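Local structure of transcriptional regulator, TetR family (Vibrio parahaemolyticus, 3HE0) at residues A[136-141]-A[145-150]; A[78-81]-A[86-89]; A[67-72]-A[101-106]; A[89-94]-A[131-136]. The protein probably binds cis-regulatory DNA through a helix-turn-helix motif and so regulates transcription. All blocks are in the same frame, centred on the assembly; numbering follows the deposited sequence.

Interaction 1 (A[136-141]-A[145-150]); sequences RLFNQG and GVFKPL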
loop_
_atom_site.group_PDB
_atom_site.type_symbol
_atom_site.label_atom_id
_atom_site.label_comp_id
_atom_site.label_asym_id
_atom_site.label_seq_id
_atom_site.Cartn_x
_atom_site.Cartn_y
_atom_site.Cartn_z
ATOM N N ARG A 136 -8.698 16.194 -13.345
ATOM C CA ARG A 136 -8.604 17.194 -14.406
ATOM C C ARG A 136 -7.330 16.985 -15.217
ATOM O O ARG A 136 -7.370 17.032 -16.460
ATOM C CB ARG A 136 -8.672 18.614 -13.856
ATOM C CG ARG A 136 -9.161 19.612 -14.886
ATOM C CD ARG A 136 -9.116 21.014 -14.309
ATOM N NE ARG A 136 -9.998 21.973 -14.986
ATOM C CZ ARG A 136 -11.333 22.027 -14.864
ATOM N NH1 ARG A 136 -12.026 22.968 -15.522
ATOM N NH2 ARG A 136 -11.989 21.146 -14.099
ATOM N N LEU A 137 -6.223 16.695 -14.523
ATOM C CA LEU A 137 -4.984 16.274 -15.179
ATOM C C LEU A 137 -5.231 15.106 -16.156
ATOM O O LEU A 137 -4.905 15.182 -17.345
ATOM C CB LEU A 137 -3.925 15.872 -14.140
ATOM C CG LEU A 137 -2.660 15.214 -14.706
ATOM C CD1 LEU A 137 -1.770 16.196 -15.476
ATOM C CD2 LEU A 137 -1.847 14.578 -13.635
ATOM N N PHE A 138 -5.784 14.018 -15.653
ATOM C CA PHE A 138 -5.926 12.807 -16.485
ATOM C C PHE A 138 -6.951 13.061 -17.627
ATOM O O PHE A 138 -6.724 12.665 -18.783
ATOM C CB PHE A 138 -6.346 11.608 -15.635
ATOM C CG PHE A 138 -5.265 11.068 -14.718
ATOM C CD1 PHE A 138 -3.948 10.886 -15.156
ATOM C CD2 PHE A 138 -5.566 10.715 -13.410
ATOM C CE1 PHE A 138 -2.969 10.396 -14.296
ATOM C CE2 PHE A 138 -4.575 10.192 -12.549
ATOM C CZ PHE A 138 -3.293 10.038 -12.994
ATOM N N ASN A 139 -8.049 13.756 -17.322
ATOM C CA ASN A 139 -9.042 14.078 -18.357
ATOM C C ASN A 139 -8.448 14.949 -19.425
ATOM O O ASN A 139 -8.630 14.684 -20.615
ATOM C CB ASN A 139 -10.291 14.752 -17.787
ATOM C CG ASN A 139 -11.109 13.816 -16.927
ATOM O OD1 ASN A 139 -11.062 12.590 -17.088
ATOM N ND2 ASN A 139 -11.868 14.385 -16.016
ATOM N N GLN A 140 -7.701 15.960 -19.013
ATOM C CA GLN A 140 -7.117 16.874 -19.961
ATOM C C GLN A 140 -6.086 16.175 -20.828
ATOM O O GLN A 140 -6.077 16.320 -22.064
ATOM C CB GLN A 140 -6.495 18.049 -19.231
ATOM C CG GLN A 140 -6.049 19.113 -20.163
ATOM C CD GLN A 140 -5.614 20.369 -19.455
ATOM O OE1 GLN A 140 -5.936 20.586 -18.277
ATOM N NE2 GLN A 140 -4.862 21.211 -20.167
ATOM N N GLY A 141 -5.248 15.381 -20.183
ATOM C CA GLY A 141 -4.285 14.573 -20.888
ATOM C C GLY A 141 -4.898 13.666 -21.919
ATOM O O GLY A 141 -4.347 13.528 -23.006
ATOM N N GLY A 145 -4.855 13.771 -26.216
ATOM C CA GLY A 145 -4.207 12.663 -26.901
ATOM C C GLY A 145 -2.844 12.302 -26.329
ATOM O O GLY A 145 -2.078 11.567 -26.960
ATOM N N VAL A 146 -2.546 12.795 -25.125
ATOM C CA VAL A 146 -1.254 12.572 -24.490
ATOM C C VAL A 146 -1.257 11.284 -23.710
ATOM O O VAL A 146 -0.341 10.469 -23.844
ATOM C CB VAL A 146 -0.896 13.759 -23.584
ATOM C CG1 VAL A 146 0.259 13.411 -22.642
ATOM C CG2 VAL A 146 -0.569 14.959 -24.462
ATOM N N PHE A 147 -2.318 11.077 -22.938
ATOM C CA PHE A 147 -2.456 9.886 -22.084
ATOM C C PHE A 147 -3.204 8.738 -22.753
ATOM O O PHE A 147 -4.046 8.947 -23.615
ATOM C CB PHE A 147 -3.178 10.240 -20.783
ATOM C CG PHE A 147 -2.412 11.167 -19.886
ATOM C CD1 PHE A 147 -1.020 11.140 -19.835
ATOM C CD2 PHE A 147 -3.080 12.008 -19.024
ATOM C CE1 PHE A 147 -0.309 11.989 -18.975
ATOM C CE2 PHE A 147 -2.374 12.851 -18.163
ATOM C CZ PHE A 147 -0.979 12.847 -18.151
ATOM N N LYS A 148 -2.851 7.516 -22.354
ATOM C CA LYS A 148 -3.596 6.325 -22.724
ATOM C C LYS A 148 -5.067 6.431 -22.278
ATOM O O LYS A 148 -5.387 6.951 -21.180
ATOM C CB LYS A 148 -2.984 5.073 -22.061
ATOM C CG LYS A 148 -1.484 4.752 -22.360
ATOM C CD LYS A 148 -1.136 3.279 -21.959
ATOM C CE LYS A 148 0.310 2.854 -22.253
ATOM N NZ LYS A 148 1.370 3.696 -21.597
ATOM N N PRO A 149 -5.971 5.914 -23.118
ATOM C CA PRO A 149 -7.390 6.088 -22.872
ATOM C C PRO A 149 -7.942 5.132 -21.821
ATOM O O PRO A 149 -8.766 4.303 -22.124
ATOM C CB PRO A 149 -8.005 5.835 -24.261
ATOM C CG PRO A 149 -7.057 4.846 -24.899
ATOM C CD PRO A 149 -5.704 5.368 -24.463
ATOM N N LEU A 150 -7.501 5.253 -20.580
ATOM C CA LEU A 150 -7.894 4.291 -19.567
ATOM C C LEU A 150 -8.658 5.073 -18.538
ATOM O O LEU A 150 -8.483 6.291 -18.442
ATOM C CB LEU A 150 -6.641 3.610 -18.971
ATOM C CG LEU A 150 -5.776 2.806 -19.963
ATOM C CD1 LEU A 150 -4.510 2.241 -19.293
ATOM C CD2 LEU A 150 -6.561 1.655 -20.642
#

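Interaction 2 (A[78-81]-A[86-89]); sequences VNDD and ERYR. Unlike the reference sequence in segment 86-89: Arg87 (reference Cys).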
loop_
_atom_site.group_PDB
_atom_site.type_symbol
_atom_site.label_atom_id
_atom_site.label_comp_id
_atom_site.label_asym_id
_atom_site.label_seq_id
_atom_site.Cartn_x
_atom_site.Cartn_y
_atom_site.Cartn_z
ATOM N N VAL A 78 -0.521 22.992 -7.130
ATOM C CA VAL A 78 -0.917 22.741 -8.509
ATOM C C VAL A 78 -1.813 23.872 -8.977
ATOM O O VAL A 78 -2.729 24.258 -8.269
ATOM C CB VAL A 78 -1.679 21.428 -8.652
ATOM C CG1 VAL A 78 -2.120 21.228 -10.085
ATOM C CG2 VAL A 78 -0.817 20.287 -8.184
ATOM N N ASN A 79 -1.563 24.417 -10.157
ATOM C CA ASN A 79 -2.637 25.139 -10.827
ATOM C C ASN A 79 -2.808 24.667 -12.246
ATOM O O ASN A 79 -1.841 24.260 -12.920
ATOM C CB ASN A 79 -2.504 26.665 -10.720
ATOM C CG ASN A 79 -1.451 27.230 -11.619
ATOM O OD1 ASN A 79 -1.447 26.989 -12.822
ATOM N ND2 ASN A 79 -0.563 28.039 -11.047
ATOM N N ASP A 80 -4.055 24.724 -12.700
ATOM C CA ASP A 80 -4.423 24.130 -13.975
ATOM C C ASP A 80 -3.868 24.918 -15.156
ATOM O O ASP A 80 -3.966 24.447 -16.283
ATOM C CB ASP A 80 -5.941 23.946 -14.064
ATOM C CG ASP A 80 -6.499 23.111 -12.895
ATOM O OD1 ASP A 80 -5.712 22.455 -12.163
ATOM O OD2 ASP A 80 -7.732 23.118 -12.701
ATOM N N ASP A 81 -3.272 26.088 -14.894
ATOM C CA ASP A 81 -2.483 26.804 -15.904
ATOM C C ASP A 81 -1.164 26.132 -16.275
ATOM O O ASP A 81 -0.720 26.257 -17.413
ATOM C CB ASP A 81 -2.181 28.228 -15.445
ATOM C CG ASP A 81 -3.428 29.075 -15.319
ATOM O OD1 ASP A 81 -4.533 28.500 -15.153
ATOM O OD2 ASP A 81 -3.298 30.317 -15.390
ATOM N N GLU A 86 4.118 19.164 -15.679
ATOM C CA GLU A 86 4.560 19.869 -14.502
ATOM C C GLU A 86 3.559 19.690 -13.400
ATOM O O GLU A 86 3.932 19.559 -12.232
ATOM C CB GLU A 86 4.758 21.368 -14.810
ATOM C CG GLU A 86 5.194 22.194 -13.603
ATOM C CD GLU A 86 6.338 21.518 -12.794
ATOM O OE1 GLU A 86 7.304 20.959 -13.394
ATOM O OE2 GLU A 86 6.247 21.527 -11.541
ATOM N N ARG A 87 2.277 19.733 -13.749
ATOM C CA ARG A 87 1.260 19.367 -12.762
ATOM C C ARG A 87 1.511 17.929 -12.273
ATOM O O ARG A 87 1.437 17.656 -11.087
ATOM C CB ARG A 87 -0.149 19.487 -13.340
ATOM C CG ARG A 87 -0.588 20.911 -13.588
ATOM C CD ARG A 87 -2.027 20.955 -14.017
ATOM N NE ARG A 87 -2.124 21.047 -15.459
ATOM C CZ ARG A 87 -3.172 20.655 -16.183
ATOM N NH1 ARG A 87 -3.139 20.803 -17.496
ATOM N NH2 ARG A 87 -4.242 20.108 -15.626
ATOM N N TYR A 88 1.815 17.033 -13.196
ATOM C CA TYR A 88 2.095 15.644 -12.835
ATOM C C TYR A 88 3.274 15.575 -11.857
ATOM O O TYR A 88 3.171 14.963 -10.792
ATOM C CB TYR A 88 2.350 14.796 -14.081
ATOM C CG TYR A 88 2.705 13.366 -13.753
ATOM C CD1 TYR A 88 1.723 12.429 -13.503
ATOM C CD2 TYR A 88 4.022 12.961 -13.654
ATOM C CE1 TYR A 88 2.057 11.105 -13.172
ATOM C CE2 TYR A 88 4.360 11.630 -13.340
ATOM C CZ TYR A 88 3.372 10.725 -13.099
ATOM O OH TYR A 88 3.693 9.429 -12.782
ATOM N N ARG A 89 4.371 16.256 -12.200
ATOM C CA ARG A 89 5.573 16.225 -11.377
ATOM C C ARG A 89 5.306 16.788 -9.997
ATOM O O ARG A 89 5.824 16.266 -9.001
ATOM C CB ARG A 89 6.728 17.000 -12.043
ATOM C CG ARG A 89 8.064 16.969 -11.259
ATOM C CD ARG A 89 9.220 17.727 -11.953
ATOM N NE ARG A 89 9.734 16.945 -13.065
ATOM C CZ ARG A 89 9.386 17.098 -14.343
ATOM N NH1 ARG A 89 9.925 16.307 -15.265
ATOM N NH2 ARG A 89 8.508 18.041 -14.714
#

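Interaction 3 (A[67-72]-A[101-106]); sequences AKRIAS and SNLNAI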
loop_
_atom_site.group_PDB
_atom_site.type_symbol
_atom_site.label_atom_id
_atom_site.label_comp_id
_atom_site.label_asym_id
_atom_site.label_seq_id
_atom_site.Cartn_x
_atom_site.Cartn_y
_atom_site.Cartn_z
ATOM N N ALA A 67 -8.552 11.543 4.385
ATOM C CA ALA A 67 -8.697 11.655 2.923
ATOM C C ALA A 67 -8.674 13.131 2.460
ATOM O O ALA A 67 -8.054 13.486 1.444
ATOM C CB ALA A 67 -9.979 10.955 2.456
ATOM N N LYS A 68 -9.306 14.009 3.216
ATOM C CA LYS A 68 -9.370 15.406 2.775
ATOM C C LYS A 68 -7.992 16.047 2.854
ATOM O O LYS A 68 -7.588 16.831 1.994
ATOM C CB LYS A 68 -10.397 16.185 3.605
ATOM C CG LYS A 68 -10.514 17.710 3.264
ATOM C CD LYS A 68 -10.529 17.997 1.718
ATOM C CE LYS A 68 -11.630 19.001 1.291
ATOM N NZ LYS A 68 -11.627 20.278 2.116
ATOM N N ARG A 69 -7.255 15.713 3.898
ATOM C CA ARG A 69 -5.941 16.286 4.081
ATOM C C ARG A 69 -4.961 15.765 3.023
ATOM O O ARG A 69 -4.198 16.534 2.440
ATOM C CB ARG A 69 -5.450 15.973 5.493
ATOM C CG ARG A 69 -6.293 16.665 6.595
ATOM C CD ARG A 69 -5.420 17.197 7.645
ATOM N NE ARG A 69 -5.100 16.187 8.635
ATOM C CZ ARG A 69 -3.903 15.989 9.181
ATOM N NH1 ARG A 69 -3.783 15.046 10.101
ATOM N NH2 ARG A 69 -2.822 16.680 8.804
ATOM N N ILE A 70 -5.021 14.459 2.769
ATOM C CA ILE A 70 -4.202 13.851 1.731
ATOM C C ILE A 70 -4.494 14.566 0.402
ATOM O O ILE A 70 -3.560 15.071 -0.239
ATOM C CB ILE A 70 -4.408 12.341 1.669
ATOM C CG1 ILE A 70 -3.816 11.716 2.930
ATOM C CG2 ILE A 70 -3.714 11.738 0.419
ATOM C CD1 ILE A 70 -4.239 10.266 3.153
ATOM N N ALA A 71 -5.772 14.727 0.065
ATOM C CA ALA A 71 -6.151 15.380 -1.203
ATOM C C ALA A 71 -5.579 16.780 -1.334
ATOM O O ALA A 71 -5.048 17.142 -2.402
ATOM C CB ALA A 71 -7.666 15.390 -1.402
ATOM N N SER A 72 -5.639 17.578 -0.265
ATOM C CA SER A 72 -5.015 18.887 -0.337
ATOM C C SER A 72 -3.482 18.813 -0.301
ATOM O O SER A 72 -2.826 19.646 -0.924
ATOM C CB SER A 72 -5.556 19.864 0.718
ATOM O OG SER A 72 -6.022 19.163 1.846
ATOM N N SER A 101 4.475 10.257 7.130
ATOM C CA SER A 101 3.545 11.133 7.829
ATOM C C SER A 101 2.469 10.321 8.556
ATOM O O SER A 101 2.262 9.134 8.262
ATOM C CB SER A 101 2.844 12.063 6.828
ATOM O OG SER A 101 1.842 11.367 6.076
ATOM N N ASN A 102 1.771 10.985 9.488
ATOM C CA ASN A 102 0.552 10.436 10.083
ATOM C C ASN A 102 -0.526 10.072 9.046
ATOM O O ASN A 102 -1.225 9.080 9.222
ATOM C CB ASN A 102 -0.079 11.440 11.074
ATOM C CG ASN A 102 0.555 11.403 12.459
ATOM O OD1 ASN A 102 1.719 11.019 12.624
ATOM N ND2 ASN A 102 -0.216 11.801 13.464
ATOM N N LEU A 103 -0.698 10.910 8.015
ATOM C CA LEU A 103 -1.734 10.700 7.009
ATOM C C LEU A 103 -1.513 9.337 6.359
ATOM O O LEU A 103 -2.416 8.503 6.279
ATOM C CB LEU A 103 -1.718 11.816 5.954
ATOM C CG LEU A 103 -2.153 13.198 6.451
ATOM C CD1 LEU A 103 -2.096 14.215 5.321
ATOM C CD2 LEU A 103 -3.548 13.164 7.083
ATOM N N ASN A 104 -0.287 9.098 5.928
ATOM C CA ASN A 104 0.046 7.796 5.377
ATOM C C ASN A 104 -0.186 6.695 6.399
ATOM O O ASN A 104 -0.780 5.651 6.079
ATOM C CB ASN A 104 1.497 7.765 4.909
ATOM C CG ASN A 104 1.664 8.286 3.515
ATOM O OD1 ASN A 104 0.868 9.104 3.042
ATOM N ND2 ASN A 104 2.692 7.817 2.836
ATOM N N ALA A 105 0.281 6.937 7.623
ATOM C CA ALA A 105 0.195 5.933 8.676
ATOM C C ALA A 105 -1.273 5.464 8.882
ATOM O O ALA A 105 -1.576 4.258 8.923
ATOM C CB ALA A 105 0.798 6.491 9.975
ATOM N N ILE A 106 -2.177 6.432 8.951
ATOM C CA ILE A 106 -3.577 6.171 9.248
ATOM C C ILE A 106 -4.288 5.477 8.096
ATOM O O ILE A 106 -5.044 4.516 8.302
ATOM C CB ILE A 106 -4.319 7.484 9.572
ATOM C CG1 ILE A 106 -3.783 8.072 10.877
ATOM C CG2 ILE A 106 -5.825 7.248 9.700
ATOM C CD1 ILE A 106 -4.010 9.566 10.986
#

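Interaction 4 (A[89-94]-A[131-136]); sequences RTMWLN and FAQVDR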
loop_
_atom_site.group_PDB
_atom_site.type_symbol
_atom_site.label_atom_id
_atom_site.label_comp_id
_atom_site.label_asym_id
_atom_site.label_seq_id
_atom_site.Cartn_x
_atom_site.Cartn_y
_atom_site.Cartn_z
ATOM N N ARG A 89 4.371 16.256 -12.200
ATOM C CA ARG A 89 5.573 16.225 -11.377
ATOM C C ARG A 89 5.306 16.788 -9.997
ATOM O O ARG A 89 5.824 16.266 -9.001
ATOM C CB ARG A 89 6.728 17.000 -12.043
ATOM C CG ARG A 89 8.064 16.969 -11.259
ATOM C CD ARG A 89 9.220 17.727 -11.953
ATOM N NE ARG A 89 9.734 16.945 -13.065
ATOM C CZ ARG A 89 9.386 17.098 -14.343
ATOM N NH1 ARG A 89 9.925 16.307 -15.265
ATOM N NH2 ARG A 89 8.508 18.041 -14.714
ATOM N N THR A 90 4.535 17.871 -9.920
ATOM C CA THR A 90 4.275 18.491 -8.640
ATOM C C THR A 90 3.571 17.508 -7.699
ATOM O O THR A 90 4.010 17.280 -6.574
ATOM C CB THR A 90 3.423 19.795 -8.787
ATOM O OG1 THR A 90 4.075 20.688 -9.692
ATOM C CG2 THR A 90 3.247 20.507 -7.460
HETATM N N MSE A 91 2.475 16.932 -8.171
HETATM C CA MSE A 91 1.685 16.015 -7.370
HETATM C C MSE A 91 2.504 14.778 -7.023
HETATM O O MSE A 91 2.428 14.283 -5.903
HETATM C CB MSE A 91 0.414 15.605 -8.117
HETATM C CG MSE A 91 -0.583 16.734 -8.228
HETATM SE SE MSE A 91 -2.108 16.227 -9.323
HETATM C CE MSE A 91 -3.154 17.863 -9.120
ATOM N N TRP A 92 3.292 14.293 -7.977
ATOM C CA TRP A 92 4.113 13.095 -7.753
ATOM C C TRP A 92 5.041 13.372 -6.577
ATOM O O TRP A 92 5.177 12.557 -5.684
ATOM C CB TRP A 92 4.911 12.761 -9.019
ATOM C CG TRP A 92 5.475 11.398 -9.072
ATOM C CD1 TRP A 92 5.031 10.342 -9.835
ATOM C CD2 TRP A 92 6.613 10.916 -8.354
ATOM N NE1 TRP A 92 5.826 9.241 -9.625
ATOM C CE2 TRP A 92 6.806 9.576 -8.723
ATOM C CE3 TRP A 92 7.500 11.498 -7.448
ATOM C CZ2 TRP A 92 7.822 8.811 -8.191
ATOM C CZ3 TRP A 92 8.513 10.730 -6.936
ATOM C CH2 TRP A 92 8.665 9.402 -7.308
ATOM N N LEU A 93 5.665 14.545 -6.575
ATOM C CA LEU A 93 6.609 14.932 -5.513
ATOM C C LEU A 93 5.903 15.245 -4.198
ATOM O O LEU A 93 6.423 14.959 -3.120
ATOM C CB LEU A 93 7.462 16.129 -5.940
ATOM C CG LEU A 93 8.600 15.788 -6.906
ATOM C CD1 LEU A 93 9.314 17.064 -7.376
ATOM C CD2 LEU A 93 9.608 14.827 -6.269
ATOM N N ASN A 94 4.715 15.825 -4.265
ATOM C CA ASN A 94 3.908 15.950 -3.044
ATOM C C ASN A 94 3.637 14.558 -2.450
ATOM O O ASN A 94 3.649 14.367 -1.228
ATOM C CB ASN A 94 2.568 16.668 -3.313
ATOM C CG ASN A 94 2.734 18.152 -3.638
ATOM O OD1 ASN A 94 3.720 18.756 -3.272
ATOM N ND2 ASN A 94 1.747 18.739 -4.333
ATOM N N PHE A 131 -10.332 14.645 -5.075
ATOM C CA PHE A 131 -9.141 14.688 -5.947
ATOM C C PHE A 131 -9.449 15.307 -7.314
ATOM O O PHE A 131 -9.050 14.785 -8.351
ATOM C CB PHE A 131 -8.549 13.273 -6.088
ATOM C CG PHE A 131 -7.969 12.755 -4.814
ATOM C CD1 PHE A 131 -6.665 13.050 -4.462
ATOM C CD2 PHE A 131 -8.745 12.035 -3.924
ATOM C CE1 PHE A 131 -6.129 12.616 -3.242
ATOM C CE2 PHE A 131 -8.215 11.595 -2.693
ATOM C CZ PHE A 131 -6.898 11.886 -2.368
ATOM N N ALA A 132 -10.165 16.436 -7.302
ATOM C CA ALA A 132 -10.669 17.036 -8.535
ATOM C C ALA A 132 -9.557 17.445 -9.502
ATOM O O ALA A 132 -9.704 17.283 -10.718
ATOM C CB ALA A 132 -11.613 18.246 -8.219
ATOM N N GLN A 133 -8.441 17.956 -8.976
ATOM C CA GLN A 133 -7.313 18.303 -9.840
ATOM C C GLN A 133 -6.591 17.069 -10.406
ATOM O O GLN A 133 -6.017 17.151 -11.482
ATOM C CB GLN A 133 -6.338 19.265 -9.151
ATOM C CG GLN A 133 -6.865 20.705 -9.032
ATOM C CD GLN A 133 -5.775 21.669 -8.598
ATOM O OE1 GLN A 133 -5.151 21.485 -7.550
ATOM N NE2 GLN A 133 -5.530 22.694 -9.406
ATOM N N VAL A 134 -6.658 15.915 -9.745
ATOM C CA VAL A 134 -6.020 14.699 -10.328
ATOM C C VAL A 134 -6.845 14.270 -11.544
ATOM O O VAL A 134 -6.318 13.940 -12.617
ATOM C CB VAL A 134 -5.918 13.534 -9.314
ATOM C CG1 VAL A 134 -5.321 12.277 -9.967
ATOM C CG2 VAL A 134 -5.087 13.961 -8.123
ATOM N N ASP A 135 -8.162 14.310 -11.386
ATOM C CA ASP A 135 -9.037 13.967 -12.500
ATOM C C ASP A 135 -8.885 14.917 -13.650
ATOM O O ASP A 135 -8.932 14.496 -14.810
ATOM C CB ASP A 135 -10.482 13.926 -12.057
ATOM C CG ASP A 135 -10.800 12.669 -11.305
ATOM O OD1 ASP A 135 -10.457 11.537 -11.769
ATOM O OD2 ASP A 135 -11.396 12.827 -10.233
ATOM N N ARG A 136 -8.698 16.194 -13.345
ATOM C CA ARG A 136 -8.604 17.194 -14.406
ATOM C C ARG A 136 -7.330 16.985 -15.217
ATOM O O ARG A 136 -7.370 17.032 -16.460
ATOM C CB ARG A 136 -8.672 18.614 -13.856
ATOM C CG ARG A 136 -9.161 19.612 -14.886
ATOM C CD ARG A 136 -9.116 21.014 -14.309
ATOM N NE ARG A 136 -9.998 21.973 -14.986
ATOM C CZ ARG A 136 -11.333 22.027 -14.864
ATOM N NH1 ARG A 136 -12.026 22.968 -15.522
ATOM N NH2 ARG A 136 -11.989 21.146 -14.099
#

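Interaction 1 (A[136-141]-A[145-150])
The carbonyl oxygen of Gly141 is gripped by two backbone N-H groups from the chain that has just left helix 132-143. Val146 N lies 2.9 Å from Gly141 O, nearly along the C=O axis. Phe147 N, 3.2 Å from Gly141 O, comes instead from above the carbonyl plane; its N-H points almost straight at the oxygen (169°). Between helix and loop, Gly145 takes a positive phi, which suits glycine, and the bonds running back into the last turn make a Schellman motif.

The same turn brings the Phe147 ring down on the helix. With CG anti to the carbonyl carbon (chi1 -66°), its CD2 reaches within 3.4 Å of Gly141 CA, an approach possible because glycine carries no side chain there. Phe138 meets the ring in an offset edge-to-face stack, its edge toward the face of Phe147, with planes at 63°. Leu137 CG also touches Phe147 CE2, at 4.2 Å, while Trp190 of helix 179-193 adds a second edge-to-face partner.

Polar closure and apolar cover thus work together: the turn satisfies a carbonyl at the helix's end, and reversing the chain there buries an aromatic ring beside it.

Interaction 2 (A[78-81]-A[86-89])
Val78 and Arg87 meet where the loop between helix 55-74 and helix 84-97 turns back onto the first turns of the latter, the connection between two successive helices of the all-helical TetR-family fold. The apolar part of the contact uses the aliphatic half of Arg87, a position where the reference sequence has cysteine. Val78 CG1 lies 3.8 Å from Arg87 CG, the two side chains crossing at about a right angle, so the branched valine packs against the arginine's methylenes.

The polar part is electrostatic rather than directional. Arg87 is bent at chi3 (-98°), which places one guanidinium face against the loop backbone, with Asp80 O over it, offset toward the rim. The Asp80 carboxylate brings an opposite charge close, yet OD1 is well out of the guanidinium plane and no N-H of Arg87 points at it; Gln133 NE2 donates a hydrogen bond to this oxygen instead. The guanidinium finds directed bonds elsewhere, from NE to Met82 O in the same loop and, weakly, from NH1 to Gln140 of helix 132-143. A long arginine can therefore serve both the loop and that helix.

Nearest of all to the loop backbone is Arg87 CD, 3.5 Å from Asn79 O.

Interaction 3 (A[67-72]-A[101-106])
Leu103 enters the groove between Arg69 and Ile70 on helix 55-74 and makes the whole of the side-chain contact with them. One branch, CD2, sits over the centre of the Arg69 guanidinium face at 3.5 Å from CZ, a methyl laid on the flat face of the group, which is in general hydrated less readily than its N-H edge. The other, CD1, is 3.8 Å from Arg69 CB, so the leucine touches both ends of an arginine that folds round it, bent at chi2 and chi3. Ile70 lies alongside with its chain running the other way, its CG1 3.7 Å from Leu103 CB. A leucine suits the place because its two methyls can serve different neighbours at once.

Further out, Arg69 NH1 also forms a salt bridge with Glu21 of helix 13-27, which probably helps to hold the guanidinium in this orientation. The helix that carries Leu103 is capped at its start: Ser101 is the N-cap, and its OG accepts from Asn104 N in an almost straight bond (3.1 Å, 178°).

Short helix 102-107 is thus laid against helix 55-74, with Leu103 also touching Val66 there. Ile106 and Asn102 reach helix 13-27, so three helices meet at the junction of the TetR-type DNA-binding part, to which helix 13-27 largely belongs, with the C-terminal part that contains helix 102-107.

Interaction 4 (A[89-94]-A[131-136])
Met91 bridges helix 84-97 and helix 132-143 by reaching across with its long, flexible side chain; it is present as selenomethionine, with selenium in place of sulfur. Its CG stands anti to the carbonyl carbon (chi1 -71°) and the chain runs on fully extended, so that the methyl arrives at the far helix end-on. There CE comes within 3.5 Å of Gln133 CB, and the two side chains cross at about a right angle. The selenium, one atom back, meets the next residue at a slant, 3.9 Å from Val134 CG2. One extended side chain thus touches two successive residues, its tip on the first and its polarisable atom on the second.

The backbones are well apart, with CA atoms of Met91 and Val134 8.4 Å from each other, a gap that a residue of this length can span. Gln133 meets Met91 with CB and its adjoining backbone carbonyl carbon; its amide turns to the loop, to Asp80. A glutamine fits such a border, greasy near the backbone and polar at the end. Val134, compact and branched, fills the buried side instead. Phe160 of helix 160-171 touches both Met91 and Val134, and Val78 of the loop also packs on Met91.

Held by apolar contact alone across these two segments, the pairing is ordinary helix-to-helix packing inside the C-terminal helical domain that follows the DNA-binding domain in TetR-family regulators.

Overall arrangement
Interactions 1 and 4 are buried, whereas interactions 2 and 3 are only partly so. Helix 132-143 serves both buried contacts, giving its start to interaction 4 and its end to interaction 1; helix 84-97 is likewise shared by interactions 2 and 4. Interaction 2 is the joint among them, since Asp80 is weakly paired with Arg136, at a long distance, and Arg87 reaches the same helix through a weak bond. Interaction 3 lies nearest the centre of the chain, about 4 Å from it between centres, yet joins helix 55-74 to a short helix; Phe131 packs on Ala71, linking it to interaction 4. Only in interaction 1 do backbone hydrogen bonds join the two segments; the others rely on apolar or electrostatic contact.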